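Long-range contacts in uncharacterized peroxidase-related protein (Silicibacter sp., PDB 2PFX), which is of unknown function but, as a peroxidase-related member of the AhpD-like carboxymuconolactone decarboxylase family, is probably an oxidoreductase: residues L13-P18 with A43-V48; P38-A43 with T178-N183. All blocks are in the same frame, centred on the assembly; numbering follows the deposited sequence. Where two conformers were deposited one is given.

Interaction 1 of 2, residues L13-P18 with A43-V48; sequences LPMADP and AYAFNV
Leu13 lays a methyl group over the ring of Phe46, joining an irregular N-terminal loop to the type I beta turn, Tyr44 to Asn47, that connects helix 39-44 to helix 48-63. In this all-helical, AhpD-like fold the contact illustrates how a loop can be held without a hydrogen bond passing between the two segments. The aromatic part is a CH-pi contact: Leu13 CD2 stands 4.0 Å from the centroid of the Phe46 ring, only 9° off the ring normal. The other branch, CD1, reaches the rim of the same face, 4.0 Å from Phe46 CE1. The ring also meets Trp159 of the second subunit edge-to-face, and Leu13 packs on that same tryptophan, tying the contact to the subunit interface.

Backbone carbonyls supply the second kind of contact. Met15 O receives a nearly straight CA-H...O contact from Phe46 CA at 3.4 Å, while Pro14 O lies tightly against Phe46 CB at 3.1 Å. Met15 O also faces Ala45 O at 3.3 Å, an approach of two acceptors that brings no attraction of its own.

Plain apolar packing is the third kind. Selenomethionine Met15, although poorly ordered, brings its CG to 3.6 Å from Ala45 CB, and its SE follows alongside; both residues also touch Phe27 of helix 21-34.

Bonds local to the turn give it its shape. Asn47 N bonds back to Tyr44 O, and the Asn47 side chain caps Lys50 N at the start of the next helix. Phe46 holds CG between its backbone N and carbonyl carbon (chi1 71°), which turns the ring back toward Ala43, whose O meets its edge in plane, 3.2 Å from Phe46 CD1.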
loop_
_atom_site.group_PDB
_atom_site.type_symbol
_atom_site.label_atom_id
_atom_site.label_comp_id
_atom_site.label_asym_id
_atom_site.label_seq_id
_atom_site.Cartn_x
_atom_site.Cartn_y
_atom_site.Cartn_z
ATOM N N LEU A 13 34.349 2.518 2.698
ATOM C CA LEU A 13 34.786 2.113 1.376
ATOM C C LEU A 13 35.817 3.144 0.894
ATOM O O LEU A 13 35.434 3.955 0.042
ATOM C CB LEU A 13 33.634 1.937 0.389
ATOM C CG LEU A 13 33.217 0.498 0.073
ATOM C CD1 LEU A 13 32.002 0.454 -0.831
ATOM C CD2 LEU A 13 34.344 -0.295 -0.587
ATOM N N PRO A 14 37.029 3.086 1.430
ATOM C CA PRO A 14 38.077 4.057 1.081
ATOM C C PRO A 14 38.397 4.112 -0.419
ATOM O O PRO A 14 38.268 3.068 -1.059
ATOM C CB PRO A 14 39.309 3.550 1.840
ATOM C CG PRO A 14 39.022 2.121 2.165
ATOM C CD PRO A 14 37.541 2.111 2.422
HETATM N N MSE A 15 38.796 5.284 -0.903
HETATM C CA MSE A 15 39.010 5.687 -2.274
HETATM C C MSE A 15 40.296 5.265 -2.974
HETATM O O MSE A 15 40.240 4.896 -4.167
HETATM C CB MSE A 15 38.987 7.236 -2.371
HETATM C CG MSE A 15 38.015 7.670 -3.451
HETATM SE SE MSE A 15 37.544 9.537 -3.407
HETATM C CE MSE A 15 36.454 9.354 -1.824
ATOM N N ALA A 16 41.458 5.320 -2.374
ATOM C CA ALA A 16 41.848 5.735 -1.044
ATOM C C ALA A 16 42.873 6.866 -1.156
ATOM O O ALA A 16 42.805 7.567 -2.177
ATOM C CB ALA A 16 42.326 4.518 -0.262
ATOM N N ASP A 17 43.763 7.076 -0.210
ATOM C CA ASP A 17 44.589 8.255 -0.012
ATOM C C ASP A 17 45.263 8.714 -1.291
ATOM O O ASP A 17 44.770 9.721 -1.843
ATOM C CB ASP A 17 45.591 8.017 1.125
ATOM N N PRO A 18 46.309 8.147 -1.861
ATOM C CA PRO A 18 46.725 8.795 -3.130
ATOM C C PRO A 18 45.789 8.314 -4.223
ATOM O O PRO A 18 45.854 7.148 -4.638
ATOM C CB PRO A 18 48.156 8.302 -3.325
ATOM C CG PRO A 18 48.167 6.960 -2.688
ATOM C CD PRO A 18 47.168 7.002 -1.568
ATOM N N ALA A 43 31.906 8.134 -4.121
ATOM C CA ALA A 43 31.427 6.841 -3.656
ATOM C C ALA A 43 31.902 5.719 -4.568
ATOM O O ALA A 43 32.287 4.653 -4.084
ATOM C CB ALA A 43 29.899 6.845 -3.511
ATOM N N TYR A 44 31.870 5.973 -5.876
ATOM C CA TYR A 44 32.280 4.965 -6.841
ATOM C C TYR A 44 33.780 4.945 -7.074
ATOM O O TYR A 44 34.297 3.977 -7.652
ATOM C CB TYR A 44 31.584 5.185 -8.196
ATOM C CG TYR A 44 30.159 4.668 -8.178
ATOM C CD1 TYR A 44 29.128 5.496 -7.766
ATOM C CD2 TYR A 44 29.858 3.370 -8.552
ATOM C CE1 TYR A 44 27.829 5.021 -7.740
ATOM C CE2 TYR A 44 28.565 2.890 -8.539
ATOM C CZ TYR A 44 27.560 3.728 -8.131
ATOM O OH TYR A 44 26.267 3.272 -8.109
ATOM N N ALA A 45 34.433 6.010 -6.625
ATOM C CA ALA A 45 35.854 6.200 -6.906
ATOM C C ALA A 45 36.803 5.228 -6.232
ATOM O O ALA A 45 38.012 5.258 -6.514
ATOM C CB ALA A 45 36.230 7.643 -6.566
ATOM N N PHE A 46 36.354 4.336 -5.366
ATOM C CA PHE A 46 37.266 3.318 -4.851
ATOM C C PHE A 46 37.700 2.334 -5.924
ATOM O O PHE A 46 38.682 1.599 -5.777
ATOM C CB PHE A 46 36.633 2.551 -3.677
ATOM C CG PHE A 46 35.506 1.612 -4.062
ATOM C CD1 PHE A 46 34.222 2.127 -4.178
ATOM C CD2 PHE A 46 35.718 0.266 -4.287
ATOM C CE1 PHE A 46 33.177 1.297 -4.526
ATOM C CE2 PHE A 46 34.674 -0.568 -4.652
ATOM C CZ PHE A 46 33.400 -0.040 -4.775
ATOM N N ASN A 47 36.960 2.302 -7.035
ATOM C CA ASN A 47 37.277 1.383 -8.133
ATOM C C ASN A 47 37.021 2.072 -9.469
ATOM O O ASN A 47 35.877 2.402 -9.799
ATOM C CB ASN A 47 36.426 0.139 -7.982
ATOM C CG ASN A 47 36.648 -0.904 -9.049
ATOM O OD1 ASN A 47 36.617 -0.587 -10.239
ATOM N ND2 ASN A 47 36.841 -2.139 -8.604
ATOM N N VAL A 48 38.065 2.339 -10.257
ATOM C CA VAL A 48 37.818 3.220 -11.397
ATOM C C VAL A 48 36.928 2.580 -12.456
ATOM O O VAL A 48 36.248 3.238 -13.227
ATOM C CB VAL A 48 39.171 3.715 -11.950
ATOM C CG1 VAL A 48 40.067 2.593 -12.448
ATOM C CG2 VAL A 48 38.859 4.760 -13.010
#

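Interaction 2 of 2, residues P38-A43 with T178-N183; sequences PNVLKA and TAMMPN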
loop_
_atom_site.group_PDB
_atom_site.type_symbol
_atom_site.label_atom_id
_atom_site.label_comp_id
_atom_site.label_asym_id
_atom_site.label_seq_id
_atom_site.Cartn_x
_atom_site.Cartn_y
_atom_site.Cartn_z
ATOM N N PRO A 38 30.987 15.960 -6.816
ATOM C CA PRO A 38 29.787 15.307 -6.297
ATOM C C PRO A 38 30.120 14.020 -5.553
ATOM O O PRO A 38 30.886 13.165 -5.989
ATOM C CB PRO A 38 28.955 15.021 -7.550
ATOM C CG PRO A 38 29.358 16.140 -8.462
ATOM C CD PRO A 38 30.854 16.264 -8.248
ATOM N N ASN A 39 29.492 13.897 -4.388
ATOM C CA ASN A 39 29.796 12.755 -3.527
ATOM C C ASN A 39 29.448 11.410 -4.102
ATOM O O ASN A 39 30.067 10.405 -3.758
ATOM C CB ASN A 39 29.056 12.939 -2.179
ATOM C CG ASN A 39 29.831 13.840 -1.227
ATOM O OD1 ASN A 39 31.013 14.125 -1.433
ATOM N ND2 ASN A 39 29.188 14.294 -0.153
ATOM N N VAL A 40 28.458 11.305 -5.000
ATOM C CA VAL A 40 28.233 10.029 -5.655
ATOM C C VAL A 40 29.472 9.560 -6.402
ATOM O O VAL A 40 29.782 8.376 -6.474
ATOM C CB VAL A 40 27.029 10.111 -6.615
ATOM C CG1 VAL A 40 27.292 11.087 -7.745
ATOM C CG2 VAL A 40 26.704 8.727 -7.161
ATOM N N LEU A 41 30.213 10.520 -6.975
ATOM C CA LEU A 41 31.416 10.101 -7.681
ATOM C C LEU A 41 32.492 9.620 -6.708
ATOM O O LEU A 41 33.169 8.642 -7.007
ATOM C CB LEU A 41 31.958 11.231 -8.548
ATOM C CG LEU A 41 31.008 11.733 -9.628
ATOM C CD1 LEU A 41 31.650 12.928 -10.317
ATOM C CD2 LEU A 41 30.637 10.604 -10.579
ATOM N N LYS A 42 32.619 10.291 -5.576
ATOM C CA LYS A 42 33.583 9.812 -4.569
ATOM C C LYS A 42 33.200 8.427 -4.098
ATOM O O LYS A 42 34.062 7.619 -3.732
ATOM C CB LYS A 42 33.673 10.794 -3.409
ATOM C CG LYS A 42 34.025 12.219 -3.817
ATOM C CD LYS A 42 34.082 13.169 -2.625
ATOM C CE LYS A 42 34.940 14.384 -2.956
ATOM N NZ LYS A 42 34.604 15.525 -2.065
ATOM N N ALA A 43 31.906 8.134 -4.121
ATOM C CA ALA A 43 31.427 6.841 -3.656
ATOM C C ALA A 43 31.902 5.719 -4.568
ATOM O O ALA A 43 32.287 4.653 -4.084
ATOM C CB ALA A 43 29.899 6.845 -3.511
ATOM N N THR A 178 22.849 3.242 1.217
ATOM C CA THR A 178 24.193 3.422 1.761
ATOM C C THR A 178 24.360 4.682 2.603
ATOM O O THR A 178 25.464 4.997 3.062
ATOM C CB THR A 178 25.236 3.430 0.632
ATOM O OG1 THR A 178 25.039 4.547 -0.245
ATOM C CG2 THR A 178 25.106 2.149 -0.189
ATOM N N ALA A 179 23.263 5.405 2.800
ATOM C CA ALA A 179 23.248 6.680 3.481
ATOM C C ALA A 179 24.206 7.653 2.810
ATOM O O ALA A 179 24.995 8.349 3.449
ATOM C CB ALA A 179 23.568 6.495 4.952
HETATM N N MSE A 180 24.103 7.714 1.487
HETATM C CA MSE A 180 24.903 8.631 0.682
HETATM C C MSE A 180 24.493 10.069 0.939
HETATM O O MSE A 180 23.314 10.435 0.888
HETATM C CB MSE A 180 24.757 8.309 -0.805
HETATM C CG MSE A 180 25.763 9.032 -1.676
HETATM SE SE MSE A 180 25.449 8.621 -3.513
HETATM C CE MSE A 180 26.124 6.830 -3.430
HETATM N N MSE A 181 25.488 10.914 1.226
HETATM C CA MSE A 181 25.143 12.281 1.614
HETATM C C MSE A 181 25.403 13.290 0.523
HETATM O O MSE A 181 26.489 13.325 -0.068
HETATM C CB MSE A 181 25.965 12.620 2.865
HETATM C CG MSE A 181 25.396 12.019 4.135
HETATM SE SE MSE A 181 23.603 12.573 4.555
HETATM C CE MSE A 181 24.167 14.397 4.904
ATOM N N PRO A 182 24.435 14.145 0.220
ATOM C CA PRO A 182 24.723 15.190 -0.784
ATOM C C PRO A 182 25.659 16.287 -0.288
ATOM O O PRO A 182 25.724 16.680 0.877
ATOM C CB PRO A 182 23.318 15.708 -1.079
ATOM C CG PRO A 182 22.604 15.531 0.225
ATOM C CD PRO A 182 23.066 14.199 0.753
ATOM N N ASN A 183 26.459 16.816 -1.229
ATOM C CA ASN A 183 27.403 17.878 -0.957
ATOM C C ASN A 183 26.667 19.068 -0.377
ATOM O O ASN A 183 25.639 19.521 -0.863
ATOM C CB ASN A 183 28.149 18.341 -2.216
ATOM C CG ASN A 183 28.890 17.234 -2.932
ATOM O OD1 ASN A 183 28.224 16.311 -3.409
ATOM N ND2 ASN A 183 30.217 17.324 -3.006
#
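Asn39 and Asn183 meet at the N-terminal end of helix 39-44, where the loop that follows the Schellman motif of helix 155-178, centred on Ala179, runs across the first turn. Two hydrogen bonds form the first shell. Asn183 OD1 accepts a bond from the backbone amide Asn39 N, in the first turn, at 2.9 Å, in the carbonyl plane and on a lone pair. In return Asn39 ND2 gives a nearly straight bond (167°) to Met181 O at 2.9 Å; the acceptor lies in the plane of the Asn39 amide, whereas the donor is tilted out of the Met181 carbonyl plane. The two carboxamides themselves are stacked, their planes 29° apart.

Selenomethionine Met180 supplies the apolar half. With CG anti to the backbone N it extends to the helix, SE resting 3.8 Å from Val40 CB, and a bend at chi3 (-73°) turns CE onto Ala43 CB at 3.8 Å. Trp159 of the second subunit packs on both Met180 and Ala43.

Further out, Glu7 OE1 takes a second bond from Asn39 ND2, so that this nitrogen grips two acceptors and the amide is fixed in rotation. With an alanine here, Glu7 and the Met181 carbonyl would probably both lose this donor, and the Asn183 amide its stacking partner. Val40 N, the next amide of the helix, is bonded to Tyr88 OH of helix 87-101. Asn183 is itself positioned from behind, since its ND2 is hydrogen-bonded to Val37 O while its OD1 also lies 3.4 Å from Pro38 CA.

Helix 39-44 is common to both contacts: interaction 1 involves residues 43-48 and interaction 2 the N-terminal start of the helix, with centres about 12 Å apart and Ala43 belonging to both. They touch directly where Met15 CE packs 3.5 Å from Lys42 CB, although the position of Met15 is uncertain. One is a surface contact and the other buried, yet Trp159 of the second subunit packs on Leu13, Phe46, Ala43 and Met180, so the same tryptophan borders both. No catalytic site is established. However, Tyr88, which bonds to Val40 and touches Met180, lies within a Cys-Phe-Tyr-Cys sequence resembling the redox motif of AhpD relatives, which places interaction 2 beside a probable functional region.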